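PDB 4JMF: probable chaperone from Pseudomonas aeruginosa, which probably serves as a type III secretion chaperone of the CesT family, binding a partner protein destined for export. Local coordinates for residues 41-44 with 45-48; 3-6 with 7-11; 100-103 with 104-108. All blocks are in the same frame, centred on the assembly; numbering follows the deposited sequence.

Contact 1. Residues 41-44 with 45-48; sequences EHPT and DHLL
Pro43 lays the CG-CD side of its ring against the imidazole of His46, with Pro43 CG 3.8 Å from His46 ND1. The two are the ends of a type II turn closing the β-hairpin between strands 35-41 and 46-53, and the cis peptide bond before Pro43 turns the chain sharply into it. Asp45 takes the third position with a positive phi (69°) that glycine takes most easily and that Asn and Asp tolerate better than most other residues. His46 N closes the turn on Pro43 O at 3.0 Å. In the same histidine, chi1 of -63° keeps CG beside the backbone N, which brings ND1 round to donate to Thr44 O at 3.1 Å. That oxygen lies in the ring plane, which fixes the rotation of the imidazole and settles that ND1 carries a proton. Glu41 is long enough to span the loop: its extended chain brings OE2 2.7 Å from Asp45 N, the almost straight bond using the anti lone pair. On the other sheet face, Leu48 CD2 lies 4.0 Å from His42 ND1, and Leu48 also packs on Phe67 of the second subunit. Glu41 OE2 and Asp45 OD1 stand 4.2 Å apart, and Asn2 ND2 donates to both, so the amide probably offsets the expected repulsion.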
ATOM      1  N   GLU B  41      14.243  -1.617   4.436  1.00 19.59           N
ATOM      2  CA  GLU B  41      13.534  -0.722   5.331  1.00 21.75           C
ATOM      3  C   GLU B  41      13.283   0.600   4.601  1.00 22.47           C
ATOM      4  O   GLU B  41      14.223   1.331   4.294  1.00 21.66           O
ATOM      5  CB  GLU B  41      14.342  -0.448   6.591  1.00 19.48           C
ATOM      6  CG  GLU B  41      13.546   0.376   7.588  1.00 21.73           C
ATOM      7  CD  GLU B  41      14.311   0.691   8.859  1.00 24.34           C
ATOM      8  OE1 GLU B  41      15.551   0.499   8.899  1.00 25.36           O
ATOM      9  OE2 GLU B  41      13.659   1.146   9.826  1.00 27.11           O
ATOM     10  N   HIS B  42      12.021   0.919   4.334  1.00 21.51           N
ATOM     11  CA  HIS B  42      11.733   2.089   3.503  1.00 20.69           C
ATOM     12  C   HIS B  42      10.275   2.472   3.611  1.00 18.53           C
ATOM     13  O   HIS B  42       9.409   1.719   3.171  1.00 22.37           O
ATOM     14  CB  HIS B  42      12.070   1.786   2.039  1.00 16.81           C
ATOM     15  CG  HIS B  42      12.049   2.992   1.152  1.00 20.58           C
ATOM     16  ND1 HIS B  42      10.915   3.409   0.487  1.00 23.45           N
ATOM     17  CD2 HIS B  42      13.027   3.866   0.808  1.00 22.36           C
ATOM     18  CE1 HIS B  42      11.194   4.485  -0.233  1.00 17.96           C
ATOM     19  NE2 HIS B  42      12.469   4.782  -0.054  1.00 19.71           N
ATOM     20  N   PRO B  43       9.984   3.620   4.241  1.00 20.24           N
ATOM     21  CA  PRO B  43      10.935   4.469   4.968  1.00 20.35           C
ATOM     22  C   PRO B  43      11.240   3.809   6.287  1.00 21.13           C
ATOM     23  O   PRO B  43      10.880   2.637   6.480  1.00 17.47           O
ATOM     24  CB  PRO B  43      10.135   5.753   5.227  1.00 21.89           C
ATOM     25  CG  PRO B  43       8.693   5.268   5.302  1.00 22.73           C
ATOM     26  CD  PRO B  43       8.601   4.125   4.321  1.00 21.03           C
ATOM     27  N   THR B  44      11.899   4.542   7.176  1.00 22.16           N
ATOM     28  CA  THR B  44      12.193   4.053   8.513  1.00 21.91           C
ATOM     29  C   THR B  44      10.950   3.425   9.146  1.00 22.40           C
ATOM     30  O   THR B  44       9.833   3.944   8.997  1.00 21.86           O
ATOM     31  CB  THR B  44      12.735   5.199   9.368  1.00 24.41           C
ATOM     32  OG1 THR B  44      13.890   5.721   8.710  1.00 31.61           O
ATOM     33  CG2 THR B  44      13.150   4.710  10.758  1.00 25.15           C
ATOM     34  N   ASP B  45      11.154   2.278   9.794  1.00 22.45           N
ATOM     35  CA  ASP B  45      10.095   1.534  10.493  1.00 24.67           C
ATOM     36  C   ASP B  45       9.035   0.901   9.598  1.00 22.03           C
ATOM     37  O   ASP B  45       8.014   0.422  10.099  1.00 20.07           O
ATOM     38  CB  ASP B  45       9.436   2.393  11.583  1.00 25.20           C
ATOM     39  CG  ASP B  45      10.400   2.749  12.696  1.00 31.62           C
ATOM     40  OD1 ASP B  45      11.150   1.854  13.148  1.00 34.85           O
ATOM     41  OD2 ASP B  45      10.421   3.929  13.101  1.00 36.18           O
ATOM     42  N   HIS B  46       9.279   0.876   8.288  1.00 20.43           N
ATOM     43  CA  HIS B  46       8.427   0.094   7.381  1.00 20.99           C
ATOM     44  C   HIS B  46       9.252  -0.899   6.578  1.00 19.89           C
ATOM     45  O   HIS B  46      10.430  -0.668   6.309  1.00 21.89           O
ATOM     46  CB  HIS B  46       7.650   0.993   6.414  1.00 20.11           C
ATOM     47  CG  HIS B  46       6.689   1.921   7.083  1.00 18.16           C
ATOM     48  ND1 HIS B  46       7.104   2.974   7.871  1.00 21.84           N
ATOM     49  CD2 HIS B  46       5.336   1.971   7.066  1.00 15.68           C
ATOM     50  CE1 HIS B  46       6.047   3.632   8.309  1.00 20.07           C
ATOM     51  NE2 HIS B  46       4.963   3.038   7.847  1.00 22.34           N
ATOM     52  N   LEU B  47       8.637  -2.017   6.204  1.00 18.50           N
ATOM     53  CA  LEU B  47       9.327  -3.024   5.403  1.00 21.07           C
ATOM     54  C   LEU B  47       8.746  -3.007   4.000  1.00 18.18           C
ATOM     55  O   LEU B  47       7.553  -3.277   3.810  1.00 14.62           O
ATOM     56  CB  LEU B  47       9.144  -4.422   6.005  1.00 17.55           C
ATOM     57  CG  LEU B  47       9.579  -5.604   5.130  1.00 17.60           C
ATOM     58  CD1 LEU B  47      11.065  -5.534   4.818  1.00 22.21           C
ATOM     59  CD2 LEU B  47       9.294  -6.896   5.840  1.00 25.57           C
ATOM     60  N   LEU B  48       9.592  -2.692   3.026  1.00 16.51           N
ATOM     61  CA  LEU B  48       9.173  -2.655   1.632  1.00 16.49           C
ATOM     62  C   LEU B  48       9.626  -3.938   0.956  1.00 15.47           C
ATOM     63  O   LEU B  48      10.797  -4.286   1.038  1.00 15.68           O
ATOM     64  CB  LEU B  48       9.812  -1.453   0.937  1.00 13.46           C
ATOM     65  CG  LEU B  48       9.551  -1.246  -0.553  1.00 16.91           C
ATOM     66  CD1 LEU B  48       8.112  -0.754  -0.793  1.00 16.45           C
ATOM     67  CD2 LEU B  48      10.582  -0.265  -1.134  1.00 15.05           C
TER

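Contact 2. Residues 3-6 with 7-11; sequences PLYR and AAIHQ
Ile9 meets Tyr5 one turn back along helix 3-15, an i to i+4 pair on the buried side of an amphipathic α-helix. At the root of the side chain, Ile9 CB passes the backbone, 3.6 Å from Arg6 O. With chi1 at -63°, CG1 sits beside its own backbone N and so leans back along the helix: it comes 3.3 Å from Tyr5 O and rises over one face of the tyrosine ring, 3.8 Å from the centroid, in a CH-pi contact offset toward the rim. The branch ends in CD1, 3.5 Å from Tyr5 CZ. A β-branched aliphatic suits this place, since it covers an aromatic face and keeps close to the backbone. Beyond the pair, Leu39 of strand 35-41 packs on both residues. Arg6, on the outer side, bends at chi3 and sends NH1 to a salt bridge with Asp23. Ala8, whose small side chain suits a buried position, packs on Leu93, while Pro3, lacking an N-H, fits the first turn, where no earlier helical carbonyl would be available to that group. Pro3 O accepts from Ala7 N at 3.0 Å. Ile9 N donates almost straight (172°) to Tyr5 O at 2.9 Å, the same oxygen that CG1 approaches.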
ATOM      1  N   PRO B   3      17.524  -2.271  14.827  1.00 37.22           N
ATOM      2  CA  PRO B   3      17.290  -3.536  15.539  1.00 37.71           C
ATOM      3  C   PRO B   3      15.910  -4.126  15.268  1.00 28.58           C
ATOM      4  O   PRO B   3      15.777  -5.353  15.190  1.00 28.67           O
ATOM      5  CB  PRO B   3      17.385  -3.126  17.011  1.00 35.92           C
ATOM      6  CG  PRO B   3      18.285  -1.954  17.013  1.00 38.67           C
ATOM      7  CD  PRO B   3      18.022  -1.216  15.732  1.00 37.15           C
ATOM      8  N   LEU B   4      14.906  -3.269  15.116  1.00 27.20           N
ATOM      9  CA  LEU B   4      13.536  -3.727  14.877  1.00 28.38           C
ATOM     10  C   LEU B   4      13.374  -4.302  13.472  1.00 26.30           C
ATOM     11  O   LEU B   4      12.578  -5.222  13.256  1.00 22.30           O
ATOM     12  CB  LEU B   4      12.541  -2.580  15.090  1.00 30.35           C
ATOM     13  CG  LEU B   4      12.654  -1.812  16.412  1.00 32.87           C
ATOM     14  CD1 LEU B   4      11.660  -0.652  16.465  1.00 36.98           C
ATOM     15  CD2 LEU B   4      12.435  -2.743  17.580  1.00 34.33           C
ATOM     16  N   TYR B   5      14.125  -3.749  12.516  1.00 24.90           N
ATOM     17  CA  TYR B   5      14.127  -4.278  11.155  1.00 22.78           C
ATOM     18  C   TYR B   5      14.879  -5.607  11.126  1.00 19.40           C
ATOM     19  O   TYR B   5      14.408  -6.581  10.528  1.00 19.39           O
ATOM     20  CB  TYR B   5      14.737  -3.276  10.161  1.00 22.07           C
ATOM     21  CG  TYR B   5      14.830  -3.800   8.744  1.00 19.69           C
ATOM     22  CD1 TYR B   5      13.716  -3.808   7.918  1.00 22.44           C
ATOM     23  CD2 TYR B   5      16.028  -4.278   8.231  1.00 21.70           C
ATOM     24  CE1 TYR B   5      13.790  -4.289   6.625  1.00 24.82           C
ATOM     25  CE2 TYR B   5      16.113  -4.763   6.939  1.00 22.58           C
ATOM     26  CZ  TYR B   5      14.985  -4.763   6.141  1.00 25.66           C
ATOM     27  OH  TYR B   5      15.044  -5.236   4.840  1.00 29.51           O
ATOM     28  N   ARG B   6      16.030  -5.664  11.783  1.00 21.09           N
ATOM     29  CA  ARG B   6      16.780  -6.918  11.840  1.00 25.11           C
ATOM     30  C   ARG B   6      15.927  -8.038  12.441  1.00 23.46           C
ATOM     31  O   ARG B   6      15.924  -9.163  11.939  1.00 19.53           O
ATOM     32  CB  ARG B   6      18.085  -6.755  12.633  1.00 28.69           C
ATOM     33  CG  ARG B   6      18.892  -8.049  12.727  1.00 33.23           C
ATOM     34  CD  ARG B   6      20.171  -7.884  13.546  1.00 47.04           C
ATOM     35  NE  ARG B   6      19.968  -7.129  14.784  1.00 51.18           N
ATOM     36  CZ  ARG B   6      20.491  -5.927  15.030  1.00 53.62           C
ATOM     37  NH1 ARG B   6      21.259  -5.331  14.123  1.00 53.32           N
ATOM     38  NH2 ARG B   6      20.249  -5.321  16.186  1.00 50.29           N
ATOM     39  N   ALA B   7      15.184  -7.713  13.495  1.00 21.42           N
ATOM     40  CA  ALA B   7      14.335  -8.691  14.166  1.00 21.97           C
ATOM     41  C   ALA B   7      13.226  -9.183  13.246  1.00 21.70           C
ATOM     42  O   ALA B   7      12.903 -10.364  13.252  1.00 21.17           O
ATOM     43  CB  ALA B   7      13.751  -8.104  15.438  1.00 21.44           C
ATOM     44  N   ALA B   8      12.638  -8.278  12.462  1.00 20.35           N
ATOM     45  CA  ALA B   8      11.605  -8.669  11.497  1.00 19.03           C
ATOM     46  C   ALA B   8      12.167  -9.585  10.410  1.00 19.70           C
ATOM     47  O   ALA B   8      11.546 -10.597  10.046  1.00 18.51           O
ATOM     48  CB  ALA B   8      10.963  -7.441  10.873  1.00 19.79           C
ATOM     49  N   ILE B   9      13.329  -9.223   9.877  1.00 16.40           N
ATOM     50  CA  ILE B   9      13.996 -10.063   8.889  1.00 19.58           C
ATOM     51  C   ILE B   9      14.241 -11.460   9.490  1.00 19.66           C
ATOM     52  O   ILE B   9      13.968 -12.482   8.856  1.00 17.72           O
ATOM     53  CB  ILE B   9      15.328  -9.437   8.419  1.00 21.49           C
ATOM     54  CG1 ILE B   9      15.086  -8.091   7.713  1.00 23.71           C
ATOM     55  CG2 ILE B   9      16.082 -10.395   7.493  1.00 22.80           C
ATOM     56  CD1 ILE B   9      14.154  -8.158   6.511  1.00 17.67           C
ATOM     57  N   HIS B  10      14.725 -11.495  10.726  1.00 16.06           N
ATOM     58  CA  HIS B  10      14.950 -12.773  11.417  1.00 22.29           C
ATOM     59  C   HIS B  10      13.688 -13.646  11.434  1.00 19.68           C
ATOM     60  O   HIS B  10      13.726 -14.854  11.118  1.00 21.34           O
ATOM     61  CB  HIS B  10      15.429 -12.505  12.840  1.00 19.58           C
ATOM     62  CG  HIS B  10      15.901 -13.727  13.569  1.00 30.39           C
ATOM     63  ND1 HIS B  10      15.071 -14.497  14.355  1.00 33.91           N
ATOM     64  CD2 HIS B  10      17.129 -14.294  13.655  1.00 29.46           C
ATOM     65  CE1 HIS B  10      15.763 -15.491  14.886  1.00 25.64           C
ATOM     66  NE2 HIS B  10      17.012 -15.392  14.475  1.00 31.15           N
ATOM     67  N   GLN B  11      12.557 -13.040  11.771  1.00 17.35           N
ATOM     68  CA  GLN B  11      11.288 -13.776  11.778  1.00 20.32           C
ATOM     69  C   GLN B  11      10.946 -14.317  10.397  1.00 20.28           C
ATOM     70  O   GLN B  11      10.496 -15.464  10.273  1.00 19.80           O
ATOM     71  CB  GLN B  11      10.152 -12.882  12.308  1.00 19.68           C
ATOM     72  CG  GLN B  11      10.375 -12.451  13.765  1.00 22.90           C
ATOM     73  CD  GLN B  11      10.371 -13.640  14.725  1.00 25.92           C
ATOM     74  OE1 GLN B  11       9.507 -14.513  14.635  1.00 23.49           O
ATOM     75  NE2 GLN B  11      11.352 -13.686  15.638  1.00 23.62           N
TER

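Contact 3. Residues 100-103 with 104-108; sequences QIHH and QLEQL
His103 presents one face of its imidazole to Gln107, one turn further along the helix. Gln107 CG sits over that face, 3.8 Å from the ring centroid, in a CH-pi contact, and the bend of the glutamine chain at chi2 (-57°) then folds the amide back so that its plane lies only 17° from that of the ring. Gln107 NE2 consequently comes 3.4 Å from His103 CE1. Each polar end has a partner beyond the pair: His103 NE2 is hydrogen-bonded to Asp70 OD2, and Gln107 NE2 donates to the backbone of the other protein's chain. A histidine suits the spot because its flat ring can take a methylene over one face while NE2 hydrogen-bonds to the carboxylate of Asp70.

Gln104 leaves the helix in another direction. Its CB rests 3.5 Å from Ile101 O, and its extended chain carries the amide to strands 46-53 and 85-92, where NE2 donates to Asn89 OD1 and Leu47 O. This is the helix-on-sheet layer of the CesT-family α/β fold: helix 98-114 lies across the antiparallel sheet, with Ile101, Leu105 and Leu108 among its apolar contacts and glutamine satisfying polar groups within the buried interface.

His102 meets Glu106 more loosely, its CE1 3.9 Å from OE2, with ring and carboxylate planes nearly perpendicular (79°). A water joins them instead, 3.0 Å from His102 ND1 and donating to Glu106 OE1 at 3.0 Å. The second carboxylate oxygen, OE2, accepts a hydrogen bond from the backbone of the other protein's chain.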
ATOM      1  N   GLN B 100       2.595 -12.534   9.797  1.00 21.96           N
ATOM      2  CA  GLN B 100       2.289 -11.403   8.942  1.00 22.12           C
ATOM      3  C   GLN B 100       3.400 -11.101   7.924  1.00 19.26           C
ATOM      4  O   GLN B 100       3.107 -10.801   6.760  1.00 19.91           O
ATOM      5  CB  GLN B 100       1.910 -10.182   9.778  1.00 20.75           C
ATOM      6  CG  GLN B 100       1.432  -8.994   8.943  1.00 28.19           C
ATOM      7  CD  GLN B 100       0.154  -9.297   8.130  1.00 36.39           C
ATOM      8  OE1 GLN B 100      -0.566 -10.280   8.390  1.00 33.64           O
ATOM      9  NE2 GLN B 100      -0.134  -8.435   7.149  1.00 28.19           N
ATOM     10  N   ILE B 101       4.663 -11.204   8.331  1.00 19.44           N
ATOM     11  CA  ILE B 101       5.741 -10.940   7.385  1.00 20.58           C
ATOM     12  C   ILE B 101       5.752 -12.009   6.288  1.00 21.51           C
ATOM     13  O   ILE B 101       5.912 -11.697   5.096  1.00 19.27           O
ATOM     14  CB  ILE B 101       7.116 -10.717   8.085  1.00 19.29           C
ATOM     15  CG1 ILE B 101       8.140 -10.128   7.115  1.00 20.32           C
ATOM     16  CG2 ILE B 101       7.670 -12.003   8.708  1.00 18.55           C
ATOM     17  CD1 ILE B 101       9.446  -9.693   7.811  1.00 16.61           C
ATOM     18  N   HIS B 102       5.508 -13.256   6.687  1.00 19.23           N
ATOM     19  CA  HIS B 102       5.351 -14.351   5.737  1.00 18.88           C
ATOM     20  C   HIS B 102       4.214 -14.011   4.770  1.00 20.20           C
ATOM     21  O   HIS B 102       4.358 -14.133   3.554  1.00 19.02           O
ATOM     22  CB  HIS B 102       5.069 -15.653   6.498  1.00 20.58           C
ATOM     23  CG  HIS B 102       4.941 -16.865   5.623  1.00 23.66           C
ATOM     24  ND1 HIS B 102       3.727 -17.313   5.144  1.00 21.24           N
ATOM     25  CD2 HIS B 102       5.871 -17.742   5.171  1.00 23.46           C
ATOM     26  CE1 HIS B 102       3.918 -18.402   4.420  1.00 24.36           C
ATOM     27  NE2 HIS B 102       5.209 -18.683   4.419  1.00 23.61           N
ATOM     28  N   HIS B 103       3.089 -13.567   5.316  1.00 20.43           N
ATOM     29  CA  HIS B 103       1.934 -13.197   4.495  1.00 19.89           C
ATOM     30  C   HIS B 103       2.257 -12.080   3.498  1.00 20.64           C
ATOM     31  O   HIS B 103       1.814 -12.124   2.341  1.00 19.75           O
ATOM     32  CB  HIS B 103       0.755 -12.800   5.385  1.00 18.46           C
ATOM     33  CG  HIS B 103      -0.508 -12.529   4.631  1.00 21.95           C
ATOM     34  ND1 HIS B 103      -1.329 -13.532   4.166  1.00 22.28           N
ATOM     35  CD2 HIS B 103      -1.092 -11.363   4.257  1.00 24.02           C
ATOM     36  CE1 HIS B 103      -2.369 -13.001   3.546  1.00 23.49           C
ATOM     37  NE2 HIS B 103      -2.248 -11.686   3.583  1.00 21.59           N
ATOM     38  N   GLN B 104       3.022 -11.080   3.935  1.00 19.88           N
ATOM     39  CA  GLN B 104       3.388  -9.974   3.042  1.00 17.25           C
ATOM     40  C   GLN B 104       4.127 -10.471   1.813  1.00 18.48           C
ATOM     41  O   GLN B 104       3.824 -10.068   0.685  1.00 14.81           O
ATOM     42  CB  GLN B 104       4.248  -8.928   3.754  1.00 16.56           C
ATOM     43  CG  GLN B 104       4.500  -7.681   2.895  1.00 15.02           C
ATOM     44  CD  GLN B 104       5.405  -6.662   3.568  1.00 19.02           C
ATOM     45  OE1 GLN B 104       5.714  -6.776   4.760  1.00 15.94           O
ATOM     46  NE2 GLN B 104       5.834  -5.644   2.803  1.00 16.64           N
ATOM     47  N   LEU B 105       5.113 -11.336   2.021  1.00 16.92           N
ATOM     48  CA  LEU B 105       5.882 -11.849   0.895  1.00 16.17           C
ATOM     49  C   LEU B 105       4.996 -12.718   0.002  1.00 21.55           C
ATOM     50  O   LEU B 105       5.087 -12.656  -1.230  1.00 19.22           O
ATOM     51  CB  LEU B 105       7.107 -12.635   1.384  1.00 18.17           C
ATOM     52  CG  LEU B 105       8.002 -13.264   0.308  1.00 21.14           C
ATOM     53  CD1 LEU B 105       8.607 -12.185  -0.613  1.00 16.00           C
ATOM     54  CD2 LEU B 105       9.118 -14.098   0.955  1.00 18.13           C
ATOM     55  N   GLU B 106       4.129 -13.510   0.623  1.00 19.44           N
ATOM     56  CA  GLU B 106       3.292 -14.434  -0.127  1.00 22.75           C
ATOM     57  C   GLU B 106       2.346 -13.693  -1.053  1.00 21.38           C
ATOM     58  O   GLU B 106       2.157 -14.105  -2.201  1.00 20.56           O
ATOM     59  CB  GLU B 106       2.491 -15.323   0.824  1.00 23.99           C
ATOM     60  CG  GLU B 106       1.797 -16.497   0.132  1.00 21.75           C
ATOM     61  CD  GLU B 106       1.648 -17.685   1.066  1.00 25.20           C
ATOM     62  OE1 GLU B 106       0.789 -17.631   1.982  1.00 24.61           O
ATOM     63  OE2 GLU B 106       2.401 -18.672   0.885  1.00 27.36           O
ATOM     64  N   GLN B 107       1.764 -12.600  -0.566  1.00 19.79           N
ATOM     65  CA  GLN B 107       0.858 -11.811  -1.403  1.00 21.71           C
ATOM     66  C   GLN B 107       1.612 -11.138  -2.551  1.00 20.91           C
ATOM     67  O   GLN B 107       1.081 -11.013  -3.659  1.00 21.26           O
ATOM     68  CB  GLN B 107       0.092 -10.784  -0.565  1.00 19.70           C
ATOM     69  CG  GLN B 107      -0.845 -11.408   0.460  1.00 21.96           C
ATOM     70  CD  GLN B 107      -1.846 -12.342  -0.189  1.00 27.37           C
ATOM     71  OE1 GLN B 107      -2.634 -11.929  -1.047  1.00 28.38           O
ATOM     72  NE2 GLN B 107      -1.816 -13.614   0.210  1.00 23.73           N
ATOM     73  N   LEU B 108       2.851 -10.717  -2.292  1.00 20.25           N
ATOM     74  CA  LEU B 108       3.690 -10.165  -3.355  1.00 20.11           C
ATOM     75  C   LEU B 108       3.891 -11.223  -4.434  1.00 23.40           C
ATOM     76  O   LEU B 108       3.608 -10.991  -5.617  1.00 19.91           O
ATOM     77  CB  LEU B 108       5.055  -9.722  -2.814  1.00 18.35           C
ATOM     78  CG  LEU B 108       5.993  -9.138  -3.876  1.00 22.03           C
ATOM     79  CD1 LEU B 108       5.387  -7.881  -4.516  1.00 18.76           C
ATOM     80  CD2 LEU B 108       7.381  -8.841  -3.298  1.00 19.52           C
TER
HETATM   81  O   HOH W   1       0.992 -16.244   4.584  1.00 29.07           O

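Overall arrangement
The three contacts meet at the apolar side chains between the two helices and the sheet. Contact 1 lies about 11 Å from contact 2 and about 15 Å from contact 3, centre to centre, and contacts 2 and 3 are also about 15 Å apart. Leu47 joins them: its CD1 is 3.5 Å from Tyr5 CE1, its CD2 3.4 Å from Ile101 CD1. The helices also meet directly, Ile101 CD1 lying 3.2 Å from Ala8 O. The other protein's chain reaches contact 1 at His42 and Leu48 and contact 3 around Glu106 and Gln107, whereas no other chain of the assembly touches contact 2. The second subunit packs on contact 1 through its Phe67, Ser68 and Pro71.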